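Local atomic coordinates of IclR transcriptional regulator (Thermotoga maritima, PDB entry 1MKM), a protein that probably acts as an IclR-family transcriptional regulator, binding DNA through a winged helix-turn-helix domain and carrying zinc in its GAF-like C-terminal domain. Residues B[109-114]-B[127-132]. Residues are numbered along the deposited sequence; the frame is centred on the assembly and turned at random.
Sequences GVYIDK and LGMKVD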
ATOM      1  N   GLY B 109     -15.432  20.614  26.026  1.00 66.76           N
ATOM      2  CA  GLY B 109     -14.651  19.412  26.215  1.00 59.39           C
ATOM      3  C   GLY B 109     -13.707  19.275  25.031  1.00 55.24           C
ATOM      4  O   GLY B 109     -13.945  19.840  23.960  1.00 43.08           O
ATOM      5  N   VAL B 110     -12.621  18.538  25.228  1.00 54.42           N
ATOM      6  CA  VAL B 110     -11.663  18.319  24.153  1.00 58.49           C
ATOM      7  C   VAL B 110     -11.297  16.841  24.043  1.00 48.00           C
ATOM      8  O   VAL B 110     -11.035  16.173  25.042  1.00 56.82           O
ATOM      9  CB  VAL B 110     -10.332  19.090  24.359  1.00 43.01           C
ATOM     10  CG1 VAL B 110      -9.521  18.989  23.091  1.00 40.11           C
ATOM     11  CG2 VAL B 110     -10.579  20.531  24.733  1.00 51.09           C
ATOM     12  N   TYR B 111     -11.275  16.330  22.827  1.00 44.38           N
ATOM     13  CA  TYR B 111     -10.897  14.940  22.631  1.00 42.67           C
ATOM     14  C   TYR B 111      -9.396  14.809  22.889  1.00 51.31           C
ATOM     15  O   TYR B 111      -8.575  15.390  22.179  1.00 58.18           O
ATOM     16  CB  TYR B 111     -11.241  14.517  21.220  1.00 42.64           C
ATOM     17  CG  TYR B 111     -12.706  14.238  21.030  1.00 36.56           C
ATOM     18  CD1 TYR B 111     -13.409  14.802  19.974  1.00 39.81           C
ATOM     19  CD2 TYR B 111     -13.390  13.379  21.897  1.00 46.28           C
ATOM     20  CE1 TYR B 111     -14.760  14.510  19.778  1.00 43.12           C
ATOM     21  CE2 TYR B 111     -14.733  13.092  21.713  1.00 34.95           C
ATOM     22  CZ  TYR B 111     -15.407  13.661  20.656  1.00 35.81           C
ATOM     23  OH  TYR B 111     -16.743  13.404  20.482  1.00 48.52           O
ATOM     24  N   ILE B 112      -9.035  14.067  23.925  1.00 54.18           N
ATOM     25  CA  ILE B 112      -7.634  13.912  24.256  1.00 56.88           C
ATOM     26  C   ILE B 112      -7.103  12.515  24.003  1.00 45.46           C
ATOM     27  O   ILE B 112      -5.918  12.256  24.190  1.00 54.23           O
ATOM     28  CB  ILE B 112      -7.369  14.339  25.718  1.00 62.27           C
ATOM     29  CG1 ILE B 112      -8.467  13.782  26.633  1.00 55.82           C
ATOM     30  CG2 ILE B 112      -7.318  15.867  25.805  1.00 43.85           C
ATOM     31  CD1 ILE B 112      -8.178  13.948  28.099  1.00 51.30           C
ATOM     32  N   ASP B 113      -7.986  11.617  23.580  1.00 44.75           N
ATOM     33  CA  ASP B 113      -7.610  10.247  23.241  1.00 33.91           C
ATOM     34  C   ASP B 113      -8.798   9.536  22.598  1.00 41.23           C
ATOM     35  O   ASP B 113      -9.954   9.819  22.914  1.00 47.74           O
ATOM     36  CB  ASP B 113      -7.164   9.465  24.478  1.00 57.11           C
ATOM     37  CG  ASP B 113      -6.259   8.284  24.128  1.00 56.57           C
ATOM     38  OD1 ASP B 113      -6.400   7.719  23.027  1.00 50.52           O
ATOM     39  OD2 ASP B 113      -5.405   7.913  24.959  1.00 67.80           O
ATOM     40  N   LYS B 114      -8.518   8.621  21.683  1.00 39.72           N
ATOM     41  CA  LYS B 114      -9.583   7.886  21.027  1.00 37.05           C
ATOM     42  C   LYS B 114      -9.065   6.547  20.513  1.00 39.37           C
ATOM     43  O   LYS B 114      -8.012   6.474  19.866  1.00 42.79           O
ATOM     44  CB  LYS B 114     -10.168   8.716  19.863  1.00 25.38           C
ATOM     45  CG  LYS B 114     -11.254   8.019  19.041  1.00 23.14           C
ATOM     46  CD  LYS B 114     -11.432   8.706  17.690  1.00 26.97           C
ATOM     47  CE  LYS B 114     -12.661   8.201  16.951  1.00 32.38           C
ATOM     48  NZ  LYS B 114     -12.820   8.825  15.602  1.00 31.18           N
ATOM     49  N   LEU B 127      -8.628  13.808  17.674  1.00 46.00           N
ATOM     50  CA  LEU B 127      -7.999  14.446  18.829  1.00 42.26           C
ATOM     51  C   LEU B 127      -7.904  15.958  18.656  1.00 45.29           C
ATOM     52  O   LEU B 127      -7.816  16.453  17.543  1.00 41.68           O
ATOM     53  CB  LEU B 127      -6.608  13.858  19.085  1.00 46.86           C
ATOM     54  CG  LEU B 127      -6.572  12.455  19.700  1.00 46.00           C
ATOM     55  CD1 LEU B 127      -7.660  12.330  20.738  1.00 54.48           C
ATOM     56  CD2 LEU B 127      -6.797  11.418  18.643  1.00 52.31           C
ATOM     57  N   GLY B 128      -7.932  16.689  19.762  1.00 48.29           N
ATOM     58  CA  GLY B 128      -7.849  18.132  19.668  1.00 58.08           C
ATOM     59  C   GLY B 128      -9.173  18.830  19.415  1.00 48.94           C
ATOM     60  O   GLY B 128      -9.339  19.980  19.788  1.00 52.86           O
ATOM     61  N   MET B 129     -10.114  18.131  18.787  1.00 52.75           N
ATOM     62  CA  MET B 129     -11.432  18.679  18.485  1.00 45.68           C
ATOM     63  C   MET B 129     -12.191  18.997  19.771  1.00 48.01           C
ATOM     64  O   MET B 129     -11.911  18.426  20.825  1.00 48.85           O
ATOM     65  CB  MET B 129     -12.208  17.677  17.639  1.00 58.11           C
ATOM     66  CG  MET B 129     -13.563  18.144  17.177  1.00 65.71           C
ATOM     67  SD  MET B 129     -14.321  16.878  16.163  1.00 63.16           S
ATOM     68  CE  MET B 129     -13.279  16.980  14.675  1.00 53.44           C
ATOM     69  N   LYS B 130     -13.157  19.907  19.686  1.00 51.11           N
ATOM     70  CA  LYS B 130     -13.921  20.322  20.873  1.00 57.17           C
ATOM     71  C   LYS B 130     -15.310  19.700  20.922  1.00 48.70           C
ATOM     72  O   LYS B 130     -15.917  19.447  19.880  1.00 55.89           O
ATOM     73  CB  LYS B 130     -14.055  21.850  20.899  1.00 52.62           C
ATOM     74  CG  LYS B 130     -12.735  22.589  20.813  1.00 52.09           C
ATOM     75  CD  LYS B 130     -11.972  22.526  22.121  1.00 59.73           C
ATOM     76  CE  LYS B 130     -12.238  23.759  22.951  1.00 76.29           C
ATOM     77  NZ  LYS B 130     -11.905  24.993  22.174  1.00 78.98           N
ATOM     78  N   VAL B 131     -15.815  19.452  22.123  1.00 42.61           N
ATOM     79  CA  VAL B 131     -17.147  18.862  22.244  1.00 62.29           C
ATOM     80  C   VAL B 131     -18.087  19.579  23.188  1.00 57.82           C
ATOM     81  O   VAL B 131     -17.702  19.971  24.300  1.00 49.59           O
ATOM     82  CB  VAL B 131     -17.109  17.378  22.681  1.00 33.82           C
ATOM     83  CG1 VAL B 131     -16.384  16.564  21.644  1.00 52.53           C
ATOM     84  CG2 VAL B 131     -16.444  17.239  23.998  1.00 50.29           C
ATOM     85  N   ASP B 132     -19.324  19.735  22.717  1.00 59.78           N
ATOM     86  CA  ASP B 132     -20.377  20.375  23.483  1.00 67.72           C
ATOM     87  C   ASP B 132     -20.636  19.470  24.673  1.00 65.54           C
ATOM     88  O   ASP B 132     -20.894  18.280  24.497  1.00 74.53           O
ATOM     89  CB  ASP B 132     -21.639  20.498  22.635  1.00 64.53           C
ATOM     90  CG  ASP B 132     -21.412  21.300  21.379  1.00 67.90           C
ATOM     91  OD1 ASP B 132     -20.912  22.441  21.486  1.00 68.85           O
ATOM     92  OD2 ASP B 132     -21.735  20.793  20.282  1.00 83.39           O
TER
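Gly109 and Val131 form an antiparallel hydrogen-bonded pair that joins the short strand 130-132, outermost within this chain, to strand 108-115 in the antiparallel sheet of the GAF-like regulatory domain. Gly109 N donates to Val131 O (2.9 Å), and Val131 N donates in return to Gly109 O. The axes of the two short strand segments lie 134° apart. The ladder outlasts the regular strand: Tyr111 N gives a nearly linear bond to Met129 O (3.0 Å), and Gly128 N returns one to Tyr111 O at 2.8 Å. At Gly128 the backbone has a positive phi of 85°, where a side chain would be jammed against the preceding carbonyl oxygen. Beyond, Ile112 and Asp113 both face Leu101 of the neighbouring strand in a classic beta bulge.

The side chains fall on the two faces of the sheet. Val110 and Lys130 share one face; Val110 CG2 touches the lysine methylene CD at 3.6 Å, and the bent lysine chain ends in a salt bridge with Glu108. On the other face stands the Tyr111 side chain, about 5 Å from a bound zinc ion and also meeting His100. Its CG lies anti to the carbonyl carbon (chi1 -77°), which sets the ring alongside segment 127-132, with Met129 CB at its edge, in plane. Leu127 lays its CD1 methyl over the Ile112-Asp113 backbone and within 4.2 Å of Tyr111 CB. Replacing Tyr111 with an alanine would probably leave Val131 without its aromatic partner and open a gap beside the zinc site. Val131 crosses the tyrosine at about a right angle, its CG1 methyl pressed over one ring face, 3.2 Å from Tyr111 CE1.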